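PDB 5X3G: uracil-DNA glycosylase from Nitratifractor salsuginis, which belongs to the uracil-DNA glycosylase family and folds as a single alpha/beta chain around a four-stranded parallel beta-sheet packed between helices. Local coordinates for residues Glu25-Ile30 / Glu195-Tyr200; Tyr73-Gln78 / Thr203-Gly208; Leu165-Ala170 / Ala188-Leu193. One frame throughout, in Å; residues are numbered along the deposited sequence.

Contact 1: Glu25-Ile30 / Glu195-Tyr200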
ATOM      1  N   GLU A  25     -16.785   7.476  -8.955  1.00 31.34           N
ATOM      2  CA  GLU A  25     -17.341   8.689  -8.359  1.00 38.50           C
ATOM      3  C   GLU A  25     -17.852   8.447  -6.943  1.00 36.20           C
ATOM      4  O   GLU A  25     -17.988   9.401  -6.166  1.00 31.97           O
ATOM      5  CB  GLU A  25     -18.469   9.266  -9.216  1.00 29.83           C
ATOM      6  CG  GLU A  25     -19.404   8.257  -9.850  1.00 50.79           C
ATOM      7  CD  GLU A  25     -20.325   8.902 -10.873  1.00 63.22           C
ATOM      8  OE1 GLU A  25     -21.287   8.239 -11.315  1.00 52.06           O
ATOM      9  OE2 GLU A  25     -20.088  10.078 -11.224  1.00 53.92           O
ATOM     10  N   GLU A  26     -18.140   7.188  -6.585  1.00 35.05           N
ATOM     11  CA  GLU A  26     -18.503   6.875  -5.204  1.00 33.33           C
ATOM     12  C   GLU A  26     -17.456   7.346  -4.207  1.00 33.94           C
ATOM     13  O   GLU A  26     -17.777   7.532  -3.028  1.00 38.89           O
ATOM     14  CB  GLU A  26     -18.701   5.372  -5.007  1.00 35.01           C
ATOM     15  CG  GLU A  26     -19.932   4.771  -5.640  1.00 48.69           C
ATOM     16  CD  GLU A  26     -20.112   3.322  -5.233  1.00 57.59           C
ATOM     17  OE1 GLU A  26     -19.337   2.849  -4.373  1.00 55.23           O
ATOM     18  OE2 GLU A  26     -21.021   2.657  -5.769  1.00 75.21           O
ATOM     19  N   TRP A  27     -16.211   7.523  -4.646  1.00 31.81           N
ATOM     20  CA  TRP A  27     -15.147   7.967  -3.759  1.00 32.31           C
ATOM     21  C   TRP A  27     -15.189   9.459  -3.468  1.00 27.45           C
ATOM     22  O   TRP A  27     -14.482   9.909  -2.560  1.00 25.72           O
ATOM     23  CB  TRP A  27     -13.789   7.596  -4.354  1.00 33.22           C
ATOM     24  CG  TRP A  27     -13.374   6.214  -4.003  1.00 30.91           C
ATOM     25  CD1 TRP A  27     -13.348   5.125  -4.825  1.00 32.22           C
ATOM     26  CD2 TRP A  27     -12.949   5.759  -2.718  1.00 24.83           C
ATOM     27  NE1 TRP A  27     -12.918   4.021  -4.129  1.00 31.55           N
ATOM     28  CE2 TRP A  27     -12.667   4.384  -2.832  1.00 29.73           C
ATOM     29  CE3 TRP A  27     -12.774   6.384  -1.480  1.00 31.02           C
ATOM     30  CZ2 TRP A  27     -12.218   3.624  -1.757  1.00 32.75           C
ATOM     31  CZ3 TRP A  27     -12.331   5.629  -0.414  1.00 34.67           C
ATOM     32  CH2 TRP A  27     -12.058   4.263  -0.559  1.00 32.90           C
ATOM     33  N   GLU A  28     -16.000  10.228  -4.193  1.00 30.34           N
ATOM     34  CA  GLU A  28     -16.005  11.676  -4.000  1.00 32.22           C
ATOM     35  C   GLU A  28     -16.377  12.128  -2.589  1.00 23.71           C
ATOM     36  O   GLU A  28     -15.727  13.063  -2.089  1.00 33.69           O
ATOM     37  CB  GLU A  28     -16.925  12.333  -5.037  1.00 36.84           C
ATOM     38  CG  GLU A  28     -16.302  12.426  -6.420  1.00 36.76           C
ATOM     39  CD  GLU A  28     -17.084  13.318  -7.362  1.00 48.92           C
ATOM     40  OE1 GLU A  28     -17.915  14.116  -6.878  1.00 53.63           O
ATOM     41  OE2 GLU A  28     -16.859  13.229  -8.587  1.00 41.47           O
ATOM     42  N   PRO A  29     -17.375  11.551  -1.904  1.00 30.19           N
ATOM     43  CA  PRO A  29     -17.693  12.044  -0.550  1.00 29.28           C
ATOM     44  C   PRO A  29     -16.540  11.936   0.432  1.00 35.43           C
ATOM     45  O   PRO A  29     -16.440  12.764   1.347  1.00 39.88           O
ATOM     46  CB  PRO A  29     -18.874  11.159  -0.125  1.00 29.46           C
ATOM     47  CG  PRO A  29     -19.495  10.731  -1.395  1.00 35.75           C
ATOM     48  CD  PRO A  29     -18.358  10.548  -2.352  1.00 24.32           C
ATOM     49  N   ILE A  30     -15.667  10.945   0.276  1.00 35.17           N
ATOM     50  CA  ILE A  30     -14.551  10.767   1.199  1.00 33.45           C
ATOM     51  C   ILE A  30     -13.286  11.439   0.678  1.00 24.48           C
ATOM     52  O   ILE A  30     -12.536  12.047   1.447  1.00 33.87           O
ATOM     53  CB  ILE A  30     -14.319   9.263   1.455  1.00 33.52           C
ATOM     54  CG1 ILE A  30     -15.585   8.600   2.002  1.00 30.59           C
ATOM     55  CG2 ILE A  30     -13.163   9.050   2.420  1.00 30.32           C
ATOM     56  CD1 ILE A  30     -15.434   7.111   2.236  1.00 37.76           C
ATOM     57  N   GLU A 195     -11.285  10.042   8.987  1.00 36.12           N
ATOM     58  CA  GLU A 195     -12.582  10.551   9.419  1.00 42.84           C
ATOM     59  C   GLU A 195     -13.703   9.999   8.544  1.00 34.66           C
ATOM     60  O   GLU A 195     -14.738   9.549   9.048  1.00 37.66           O
ATOM     61  CB  GLU A 195     -12.576  12.081   9.389  1.00 40.00           C
ATOM     62  CG  GLU A 195     -13.955  12.723   9.420  1.00 52.95           C
ATOM     63  CD  GLU A 195     -13.899  14.208   9.725  1.00 57.72           C
ATOM     64  OE1 GLU A 195     -12.791  14.721   9.990  1.00 53.75           O
ATOM     65  OE2 GLU A 195     -14.959  14.865   9.680  1.00 64.65           O
ATOM     66  N   GLY A 196     -13.497  10.003   7.226  1.00 34.62           N
ATOM     67  CA  GLY A 196     -14.509   9.504   6.310  1.00 27.15           C
ATOM     68  C   GLY A 196     -14.774   8.015   6.411  1.00 40.25           C
ATOM     69  O   GLY A 196     -15.864   7.567   6.042  1.00 37.85           O
ATOM     70  N   PHE A 197     -13.807   7.240   6.897  1.00 36.10           N
ATOM     71  CA  PHE A 197     -13.960   5.797   7.036  1.00 41.52           C
ATOM     72  C   PHE A 197     -14.520   5.378   8.389  1.00 35.39           C
ATOM     73  O   PHE A 197     -14.648   4.174   8.639  1.00 36.53           O
ATOM     74  CB  PHE A 197     -12.617   5.093   6.817  1.00 34.55           C
ATOM     75  CG  PHE A 197     -12.245   4.920   5.375  1.00 28.93           C
ATOM     76  CD1 PHE A 197     -12.960   4.058   4.560  1.00 27.83           C
ATOM     77  CD2 PHE A 197     -11.165   5.600   4.840  1.00 36.21           C
ATOM     78  CE1 PHE A 197     -12.612   3.891   3.236  1.00 28.67           C
ATOM     79  CE2 PHE A 197     -10.813   5.436   3.518  1.00 40.57           C
ATOM     80  CZ  PHE A 197     -11.535   4.579   2.717  1.00 32.34           C
ATOM     81  N   GLU A 198     -14.852   6.335   9.260  1.00 39.40           N
ATOM     82  CA  GLU A 198     -15.263   5.999  10.622  1.00 40.84           C
ATOM     83  C   GLU A 198     -16.480   5.080  10.632  1.00 44.38           C
ATOM     84  O   GLU A 198     -16.546   4.134  11.426  1.00 40.23           O
ATOM     85  CB  GLU A 198     -15.542   7.281  11.409  1.00 48.14           C
ATOM     86  CG  GLU A 198     -15.630   7.111  12.924  1.00 45.24           C
ATOM     87  CD  GLU A 198     -16.976   6.579  13.382  1.00 57.71           C
ATOM     88  OE1 GLU A 198     -17.032   5.934  14.449  1.00 66.10           O
ATOM     89  OE2 GLU A 198     -17.978   6.805  12.669  1.00 60.78           O
ATOM     90  N   ALA A 199     -17.455   5.339   9.758  1.00 42.47           N
ATOM     91  CA  ALA A 199     -18.647   4.497   9.713  1.00 41.51           C
ATOM     92  C   ALA A 199     -18.313   3.086   9.247  1.00 43.62           C
ATOM     93  O   ALA A 199     -18.846   2.106   9.781  1.00 51.08           O
ATOM     94  CB  ALA A 199     -19.703   5.126   8.805  1.00 38.65           C
ATOM     95  N   TYR A 200     -17.430   2.961   8.254  1.00 36.43           N
ATOM     96  CA  TYR A 200     -17.098   1.647   7.715  1.00 44.88           C
ATOM     97  C   TYR A 200     -16.260   0.830   8.691  1.00 36.89           C
ATOM     98  O   TYR A 200     -16.333  -0.404   8.688  1.00 46.34           O
ATOM     99  CB  TYR A 200     -16.366   1.805   6.383  1.00 40.65           C
ATOM    100  CG  TYR A 200     -17.150   2.567   5.336  1.00 42.41           C
ATOM    101  CD1 TYR A 200     -17.974   1.902   4.439  1.00 48.06           C
ATOM    102  CD2 TYR A 200     -17.070   3.951   5.250  1.00 43.99           C
ATOM    103  CE1 TYR A 200     -18.694   2.592   3.481  1.00 44.04           C
ATOM    104  CE2 TYR A 200     -17.787   4.651   4.295  1.00 46.28           C
ATOM    105  CZ  TYR A 200     -18.597   3.965   3.413  1.00 40.79           C
ATOM    106  OH  TYR A 200     -19.312   4.655   2.461  1.00 51.89           O
TER
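The F197 ring meets two partners from different directions: I30 CD1 sits over one of its faces, and the indole of W27 comes up to its edge. Here, on the outer layer of the alpha/beta fold, the 3-10 turn 25-27 and helix 28-35 pack against the end of helix 179-196 and the turn that follows it. The two aromatic systems meet rim to rim rather than stacking, W27 CH2 lying 3.3 Å from F197 CZ. The planes of the indole and the phenyl ring are turned 70° to each other, with neither ring over the face of the other. Y200 brings a third flat group, whose edge receives G196 O in its plane, while I30 CD1 approaches the ring obliquely, 4.0 Å from Y200 CE2.

I30 is the wedge between the two aromatic residues of 195-200. Its CG1 is placed anti to the carbonyl carbon (chi1 -57°) and the chain then runs on extended, which carries CD1 into the angle between F197 and Y200. CG2 turns the other way and rests 4.1 Å from G196 CA. With no side chain on G196, the backbones come close, I30 CA and G196 CA being 5.3 Å apart.

No hydrogen bond crosses between 25-30 and 195-200, and the grip is apolar. The loop around P68 packs against W27 and I30, and F63 meets W27 edge to face. The indole's polar atom is satisfied away from F197: W27 NE1 donates to L66 O. Besides the two rings, the tip of I30 also meets the backbone of the other segment, its CD1 lying 3.9 Å from G196 O.

Contact 2: Tyr73-Gln78 / Thr203-Gly208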
ATOM      1  N   TYR A  73      -9.433  -3.248   5.317  1.00 22.30           N
ATOM      2  CA  TYR A  73      -8.174  -2.909   5.957  1.00 22.12           C
ATOM      3  C   TYR A  73      -7.568  -1.708   5.249  1.00 24.86           C
ATOM      4  O   TYR A  73      -7.809  -1.481   4.060  1.00 29.17           O
ATOM      5  CB  TYR A  73      -7.169  -4.067   5.912  1.00 21.20           C
ATOM      6  CG  TYR A  73      -7.601  -5.332   6.618  1.00 30.27           C
ATOM      7  CD1 TYR A  73      -7.336  -5.526   7.968  1.00 23.11           C
ATOM      8  CD2 TYR A  73      -8.260  -6.340   5.929  1.00 25.04           C
ATOM      9  CE1 TYR A  73      -7.724  -6.686   8.614  1.00 29.43           C
ATOM     10  CE2 TYR A  73      -8.650  -7.502   6.564  1.00 28.16           C
ATOM     11  CZ  TYR A  73      -8.382  -7.672   7.903  1.00 31.48           C
ATOM     12  OH  TYR A  73      -8.771  -8.830   8.534  1.00 43.73           O
ATOM     13  N   ILE A  74      -6.765  -0.947   5.985  1.00 18.63           N
ATOM     14  CA  ILE A  74      -5.948   0.121   5.418  1.00 27.61           C
ATOM     15  C   ILE A  74      -4.513  -0.151   5.842  1.00 25.58           C
ATOM     16  O   ILE A  74      -4.149   0.084   7.000  1.00 23.55           O
ATOM     17  CB  ILE A  74      -6.397   1.517   5.871  1.00 25.52           C
ATOM     18  CG1 ILE A  74      -7.881   1.731   5.565  1.00 30.72           C
ATOM     19  CG2 ILE A  74      -5.549   2.591   5.202  1.00 22.52           C
ATOM     20  CD1 ILE A  74      -8.352   3.140   5.845  1.00 28.24           C
ATOM     21  N   LEU A  75      -3.705  -0.652   4.915  1.00 26.32           N
ATOM     22  CA  LEU A  75      -2.305  -0.960   5.169  1.00 25.16           C
ATOM     23  C   LEU A  75      -1.461   0.250   4.789  1.00 23.65           C
ATOM     24  O   LEU A  75      -1.494   0.692   3.635  1.00 22.11           O
ATOM     25  CB  LEU A  75      -1.884  -2.198   4.375  1.00 19.73           C
ATOM     26  CG  LEU A  75      -0.551  -2.880   4.703  1.00 21.50           C
ATOM     27  CD1 LEU A  75      -0.610  -4.303   4.201  1.00 23.91           C
ATOM     28  CD2 LEU A  75       0.630  -2.158   4.071  1.00 20.33           C
ATOM     29  N   PHE A  76      -0.696   0.766   5.745  1.00 21.57           N
ATOM     30  CA  PHE A  76       0.005   2.028   5.553  1.00 21.67           C
ATOM     31  C   PHE A  76       1.432   1.836   5.056  1.00 22.99           C
ATOM     32  O   PHE A  76       2.110   0.860   5.384  1.00 23.52           O
ATOM     33  CB  PHE A  76       0.035   2.837   6.850  1.00 23.11           C
ATOM     34  CG  PHE A  76      -1.245   3.568   7.146  1.00 27.50           C
ATOM     35  CD1 PHE A  76      -1.490   4.815   6.595  1.00 29.13           C
ATOM     36  CD2 PHE A  76      -2.196   3.017   7.991  1.00 30.88           C
ATOM     37  CE1 PHE A  76      -2.663   5.497   6.871  1.00 34.95           C
ATOM     38  CE2 PHE A  76      -3.373   3.694   8.271  1.00 37.91           C
ATOM     39  CZ  PHE A  76      -3.606   4.936   7.709  1.00 24.58           C
ATOM     40  N   GLY A  77       1.870   2.797   4.235  1.00 19.41           N
ATOM     41  CA  GLY A  77       3.275   3.037   4.009  1.00 23.99           C
ATOM     42  C   GLY A  77       3.580   4.503   4.265  1.00 26.46           C
ATOM     43  O   GLY A  77       2.685   5.300   4.550  1.00 25.87           O
ATOM     44  N   GLN A  78       4.863   4.847   4.168  1.00 37.36           N
ATOM     45  CA  GLN A  78       5.276   6.230   4.383  1.00 36.87           C
ATOM     46  C   GLN A  78       4.971   7.096   3.168  1.00 28.64           C
ATOM     47  O   GLN A  78       4.097   7.966   3.214  1.00 37.51           O
ATOM     48  CB  GLN A  78       6.767   6.303   4.721  1.00 38.40           C
ATOM     49  CG  GLN A  78       7.077   6.047   6.181  1.00 45.06           C
ATOM     50  CD  GLN A  78       6.685   7.221   7.059  1.00 52.99           C
ATOM     51  OE1 GLN A  78       5.549   7.313   7.525  1.00 58.09           O
ATOM     52  NE2 GLN A  78       7.627   8.131   7.280  1.00 61.36           N
ATOM     53  N   THR A 203      -9.909  -1.863   9.565  1.00 26.19           N
ATOM     54  CA  THR A 203      -8.824  -2.048  10.518  1.00 27.29           C
ATOM     55  C   THR A 203      -7.513  -1.528   9.938  1.00 21.76           C
ATOM     56  O   THR A 203      -7.144  -1.871   8.811  1.00 21.92           O
ATOM     57  CB  THR A 203      -8.693  -3.524  10.894  1.00 26.68           C
ATOM     58  OG1 THR A 203      -9.850  -3.928  11.636  1.00 27.51           O
ATOM     59  CG2 THR A 203      -7.456  -3.748  11.742  1.00 30.34           C
ATOM     60  N   LEU A 204      -6.815  -0.701  10.711  1.00 28.45           N
ATOM     61  CA  LEU A 204      -5.522  -0.180  10.290  1.00 28.80           C
ATOM     62  C   LEU A 204      -4.438  -1.225  10.528  1.00 30.78           C
ATOM     63  O   LEU A 204      -4.289  -1.730  11.643  1.00 26.77           O
ATOM     64  CB  LEU A 204      -5.185   1.104  11.049  1.00 27.79           C
ATOM     65  CG  LEU A 204      -6.230   2.220  11.098  1.00 30.97           C
ATOM     66  CD1 LEU A 204      -5.663   3.438  11.823  1.00 24.76           C
ATOM     67  CD2 LEU A 204      -6.721   2.590   9.702  1.00 22.96           C
ATOM     68  N   ILE A 205      -3.685  -1.549   9.481  1.00 24.93           N
ATOM     69  CA  ILE A 205      -2.532  -2.436   9.589  1.00 25.57           C
ATOM     70  C   ILE A 205      -1.287  -1.564   9.655  1.00 28.85           C
ATOM     71  O   ILE A 205      -0.962  -0.856   8.695  1.00 20.49           O
ATOM     72  CB  ILE A 205      -2.462  -3.422   8.415  1.00 20.94           C
ATOM     73  CG1 ILE A 205      -3.720  -4.289   8.377  1.00 18.90           C
ATOM     74  CG2 ILE A 205      -1.202  -4.278   8.512  1.00 17.69           C
ATOM     75  CD1 ILE A 205      -3.866  -5.070   7.094  1.00 20.74           C
ATOM     76  N   LEU A 206      -0.590  -1.616  10.785  1.00 21.88           N
ATOM     77  CA  LEU A 206       0.469  -0.660  11.097  1.00 22.48           C
ATOM     78  C   LEU A 206       1.795  -1.405  11.215  1.00 29.30           C
ATOM     79  O   LEU A 206       2.073  -2.038  12.237  1.00 28.66           O
ATOM     80  CB  LEU A 206       0.128   0.100  12.373  1.00 31.29           C
ATOM     81  CG  LEU A 206      -1.252   0.764  12.347  1.00 29.31           C
ATOM     82  CD1 LEU A 206      -1.679   1.194  13.743  1.00 37.56           C
ATOM     83  CD2 LEU A 206      -1.266   1.948  11.382  1.00 32.49           C
ATOM     84  N   PHE A 207       2.614  -1.317  10.169  1.00 26.92           N
ATOM     85  CA  PHE A 207       3.927  -1.953  10.149  1.00 22.29           C
ATOM     86  C   PHE A 207       4.926  -1.083  10.903  1.00 32.20           C
ATOM     87  O   PHE A 207       5.231   0.035  10.474  1.00 24.46           O
ATOM     88  CB  PHE A 207       4.395  -2.175   8.713  1.00 23.65           C
ATOM     89  CG  PHE A 207       3.791  -3.378   8.053  1.00 27.47           C
ATOM     90  CD1 PHE A 207       3.396  -4.474   8.800  1.00 25.72           C
ATOM     91  CD2 PHE A 207       3.627  -3.416   6.678  1.00 26.38           C
ATOM     92  CE1 PHE A 207       2.844  -5.583   8.188  1.00 32.76           C
ATOM     93  CE2 PHE A 207       3.076  -4.522   6.060  1.00 24.57           C
ATOM     94  CZ  PHE A 207       2.684  -5.608   6.815  1.00 27.56           C
ATOM     95  N   GLY A 208       5.436  -1.596  12.021  1.00 31.31           N
ATOM     96  CA  GLY A 208       6.545  -0.944  12.704  1.00 30.67           C
ATOM     97  C   GLY A 208       6.241   0.484  13.117  1.00 25.24           C
ATOM     98  O   GLY A 208       5.220   0.772  13.754  1.00 34.62           O
TER
HETATM   99  O   HOH W   1       1.666   0.025   8.040  1.00 28.94           O
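Y73 and T203 start a parallel pair of strands that is tight at its beginning and opens toward its end. I74 N donates to T203 O at 3.0 Å, with an N-H...O angle of 160°, and I205 N returns a bond of the same length to I74 O, reaching it from above the carbonyl plane. Along this part the register is regular, Y73 facing T203, I74 facing L204 and L75 facing I205. The next link, F76 N to I205 O, is already weak at 3.4 Å.

Side chains pack along both faces, and at the water-bridged end they still meet although the backbones have parted. On the face bearing Y73, T203, L75 and I205, the tyrosine lies alongside T203, and I205 CD1 slides in obliquely, 3.6 Å from Y73 CD1. Further along, L75 CD2 leans on F207 CE2. On the face of I74 and L204, the F76 ring takes L204 CD2 at its edge, 3.8 Å from CE2, while I74 CG2 of its own strand lies over one ring face, offset toward the rim. L206 CD2 touches F76 CD2 obliquely, the two side chains running side by side.

The strand axes are turned 23° to each other, and the spacing widens to 6.2 Å between F76 CA and L206 CA. Here a water accepts from F207 N at 2.7 Å and donates to F76 O and I205 O, linking F76 O to F207 N where no direct bond joins them. L165 and L167 bond strand 73-77 along its other edge, and strand 225-228 flanks 203-207, so this pair forms the middle of the 2-1-3-4 parallel sheet characteristic of the uracil-DNA glycosylase fold.

Contact 3: Leu165-Ala170 / Ala188-Leu193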
ATOM      1  N   LEU A 165      -6.838  -1.399   1.415  1.00 23.47           N
ATOM      2  CA  LEU A 165      -6.449  -0.131   0.813  1.00 22.97           C
ATOM      3  C   LEU A 165      -4.981   0.120   1.130  1.00 28.73           C
ATOM      4  O   LEU A 165      -4.617   0.307   2.298  1.00 23.97           O
ATOM      5  CB  LEU A 165      -7.318   1.012   1.344  1.00 26.86           C
ATOM      6  CG  LEU A 165      -7.049   2.417   0.792  1.00 24.76           C
ATOM      7  CD1 LEU A 165      -7.428   2.513  -0.674  1.00 21.76           C
ATOM      8  CD2 LEU A 165      -7.793   3.453   1.615  1.00 31.87           C
ATOM      9  N   LEU A 166      -4.141   0.102   0.095  1.00 21.93           N
ATOM     10  CA  LEU A 166      -2.696   0.262   0.251  1.00 23.75           C
ATOM     11  C   LEU A 166      -2.373   1.751   0.223  1.00 23.18           C
ATOM     12  O   LEU A 166      -2.109   2.333  -0.830  1.00 19.39           O
ATOM     13  CB  LEU A 166      -1.967  -0.507  -0.842  1.00 18.36           C
ATOM     14  CG  LEU A 166      -2.223  -2.013  -0.832  1.00 19.29           C
ATOM     15  CD1 LEU A 166      -1.835  -2.640  -2.167  1.00 21.62           C
ATOM     16  CD2 LEU A 166      -1.466  -2.672   0.312  1.00 21.59           C
ATOM     17  N   LEU A 167      -2.366   2.369   1.402  1.00 24.66           N
ATOM     18  CA  LEU A 167      -2.373   3.821   1.532  1.00 18.34           C
ATOM     19  C   LEU A 167      -1.041   4.318   2.083  1.00 22.63           C
ATOM     20  O   LEU A 167      -0.665   3.975   3.207  1.00 19.09           O
ATOM     21  CB  LEU A 167      -3.525   4.262   2.435  1.00 23.68           C
ATOM     22  CG  LEU A 167      -3.664   5.761   2.700  1.00 25.50           C
ATOM     23  CD1 LEU A 167      -3.851   6.521   1.396  1.00 18.53           C
ATOM     24  CD2 LEU A 167      -4.814   6.021   3.660  1.00 23.33           C
ATOM     25  N   ASN A 168      -0.341   5.131   1.296  1.00 26.15           N
ATOM     26  CA  ASN A 168       0.858   5.826   1.752  1.00 23.87           C
ATOM     27  C   ASN A 168       0.475   7.108   2.485  1.00 23.74           C
ATOM     28  O   ASN A 168      -0.542   7.737   2.179  1.00 25.25           O
ATOM     29  CB  ASN A 168       1.779   6.157   0.574  1.00 26.54           C
ATOM     30  CG  ASN A 168       2.700   5.006   0.205  1.00 22.74           C
ATOM     31  OD1 ASN A 168       3.166   4.268   1.068  1.00 23.46           O
ATOM     32  ND2 ASN A 168       2.955   4.845  -1.086  1.00 20.69           N
HETATM   33  N   MSE A 169       1.300   7.491   3.459  1.00 26.31           N
HETATM   34  CA  MSE A 169       1.042   8.687   4.268  1.00 27.56           C
HETATM   35  C   MSE A 169       1.085   9.952   3.417  1.00 26.41           C
HETATM   36  O   MSE A 169       0.292  10.874   3.619  1.00 26.93           O
HETATM   37  CB  MSE A 169       2.043   8.792   5.419  1.00 34.22           C
HETATM   38  CG  MSE A 169       1.885   7.710   6.469  1.00 39.00           C
HETATM   39 SE   MSE A 169       0.192   7.870   7.415  1.00 53.78          SE
HETATM   40  CE  MSE A 169       0.891   8.181   9.210  1.00 59.99           C
ATOM     41  N   ALA A 170       2.023   9.995   2.474  1.00 19.81           N
ATOM     42  CA  ALA A 170       2.038  10.980   1.404  1.00 26.37           C
ATOM     43  C   ALA A 170       1.961  10.244   0.075  1.00 26.10           C
ATOM     44  O   ALA A 170       2.580   9.190  -0.093  1.00 28.37           O
ATOM     45  CB  ALA A 170       3.296  11.856   1.457  1.00 26.28           C
ATOM     46  N   ALA A 188      -3.150  16.221   6.905  1.00 31.49           N
ATOM     47  CA  ALA A 188      -4.555  16.621   6.940  1.00 32.64           C
ATOM     48  C   ALA A 188      -5.401  15.790   5.982  1.00 34.83           C
ATOM     49  O   ALA A 188      -6.561  15.475   6.287  1.00 23.73           O
ATOM     50  CB  ALA A 188      -4.691  18.109   6.615  1.00 32.06           C
ATOM     51  N   PHE A 189      -4.838  15.436   4.824  1.00 30.82           N
ATOM     52  CA  PHE A 189      -5.519  14.536   3.900  1.00 31.35           C
ATOM     53  C   PHE A 189      -5.792  13.189   4.558  1.00 30.97           C
ATOM     54  O   PHE A 189      -6.905  12.655   4.470  1.00 31.10           O
ATOM     55  CB  PHE A 189      -4.678  14.363   2.631  1.00 26.90           C
ATOM     56  CG  PHE A 189      -5.111  13.214   1.759  1.00 23.73           C
ATOM     57  CD1 PHE A 189      -6.073  13.396   0.781  1.00 24.93           C
ATOM     58  CD2 PHE A 189      -4.537  11.958   1.901  1.00 34.79           C
ATOM     59  CE1 PHE A 189      -6.471  12.347  -0.024  1.00 23.72           C
ATOM     60  CE2 PHE A 189      -4.933  10.907   1.098  1.00 20.19           C
ATOM     61  CZ  PHE A 189      -5.899  11.098   0.132  1.00 25.30           C
ATOM     62  N   ILE A 190      -4.781  12.621   5.223  1.00 27.86           N
ATOM     63  CA  ILE A 190      -4.956  11.317   5.861  1.00 26.53           C
ATOM     64  C   ILE A 190      -5.998  11.400   6.970  1.00 29.55           C
ATOM     65  O   ILE A 190      -6.890  10.550   7.072  1.00 27.33           O
ATOM     66  CB  ILE A 190      -3.613  10.784   6.395  1.00 31.97           C
ATOM     67  CG1 ILE A 190      -2.620  10.574   5.249  1.00 22.47           C
ATOM     68  CG2 ILE A 190      -3.829   9.475   7.133  1.00 21.00           C
ATOM     69  CD1 ILE A 190      -3.098   9.586   4.212  1.00 20.80           C
ATOM     70  N   GLU A 191      -5.894  12.424   7.822  1.00 25.75           N
ATOM     71  CA  GLU A 191      -6.849  12.588   8.916  1.00 30.37           C
ATOM     72  C   GLU A 191      -8.277  12.700   8.398  1.00 27.41           C
ATOM     73  O   GLU A 191      -9.197  12.086   8.953  1.00 32.75           O
ATOM     74  CB  GLU A 191      -6.486  13.817   9.750  1.00 32.28           C
ATOM     75  N   LYS A 192      -8.485  13.475   7.328  1.00 30.15           N
ATOM     76  CA  LYS A 192      -9.829  13.594   6.773  1.00 31.18           C
ATOM     77  C   LYS A 192     -10.298  12.277   6.162  1.00 29.93           C
ATOM     78  O   LYS A 192     -11.473  11.907   6.293  1.00 28.01           O
ATOM     79  CB  LYS A 192      -9.871  14.712   5.733  1.00 30.19           C
ATOM     80  CG  LYS A 192     -11.274  15.055   5.282  1.00 33.94           C
ATOM     81  CD  LYS A 192     -12.089  15.564   6.455  1.00 35.58           C
ATOM     82  CE  LYS A 192     -13.520  15.840   6.053  1.00 46.14           C
ATOM     83  NZ  LYS A 192     -14.300  16.440   7.170  1.00 43.23           N
ATOM     84  N   LEU A 193      -9.396  11.555   5.494  1.00 27.09           N
ATOM     85  CA  LEU A 193      -9.770  10.282   4.886  1.00 29.46           C
ATOM     86  C   LEU A 193     -10.172   9.259   5.943  1.00 29.13           C
ATOM     87  O   LEU A 193     -11.139   8.513   5.754  1.00 31.69           O
ATOM     88  CB  LEU A 193      -8.618   9.751   4.033  1.00 26.66           C
ATOM     89  CG  LEU A 193      -8.963   8.661   3.019  1.00 35.12           C
ATOM     90  CD1 LEU A 193      -9.650   9.268   1.811  1.00 32.30           C
ATOM     91  CD2 LEU A 193      -7.718   7.900   2.603  1.00 28.96           C
TER
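I190 reaches from helix 179-196 onto the end of strand 164-168, and its side chain can be followed outward atom by atom. CB divides it: CG2 goes to the selenium of M169, a selenomethionine, at 4.3 Å from SE, while CG1 comes down on the backbone, 3.4 Å from M169 O. The chain then bends (chi2 -60°) instead of running on straight. The bend keeps CD1 near the same carbonyl and lays it 3.8 Å from N168 O, with L167 CD2 at 4.0 Å ahead of it.

L167 points back at the helix with its CG anti to the backbone N (chi1 179°), and meets the two helix side chains tip to tip. Its CD2 serves both, touching I190 CD1 and, more closely, L193 CD2 at 3.6 Å. Strand and helix axes stay 11.0 Å apart at an angle of 150°, so the helix runs back along the strand it follows. This is the first half of the crossover from 164-168 through the helix to 203-207. L193 also packs on I30 and L31 of helix 28-35.

Across this interface no hydrogen bond is made. From the helix, the carbonyl oxygens of N168 and M169 are met by CD1 and CG1 of I190, which can donate none, so what holds helix to sheet here is van der Waals packing and burial of hydrocarbon.

Overall arrangement
The three contacts step from the central sheet outward. Contact 2 joins strands 73-77 and 203-207; contact 3, about 10 Å away between centres, lays helix 179-196 on the adjoining strand 164-168; contact 1, its centre about 12 Å from that of contact 3 and about 18 Å from that of contact 2, sets the far part of that helix against the N-terminal region. Along the chain both segments of contact 3 fall between those of contact 1 and between those of contact 2, while contacts 1 and 2 alternate. Helix 179-196 and the turn after it thus couple the N-terminal helices to the parallel sheet through a run of apolar contacts, I30 to L193 and F197 to L165 and I74.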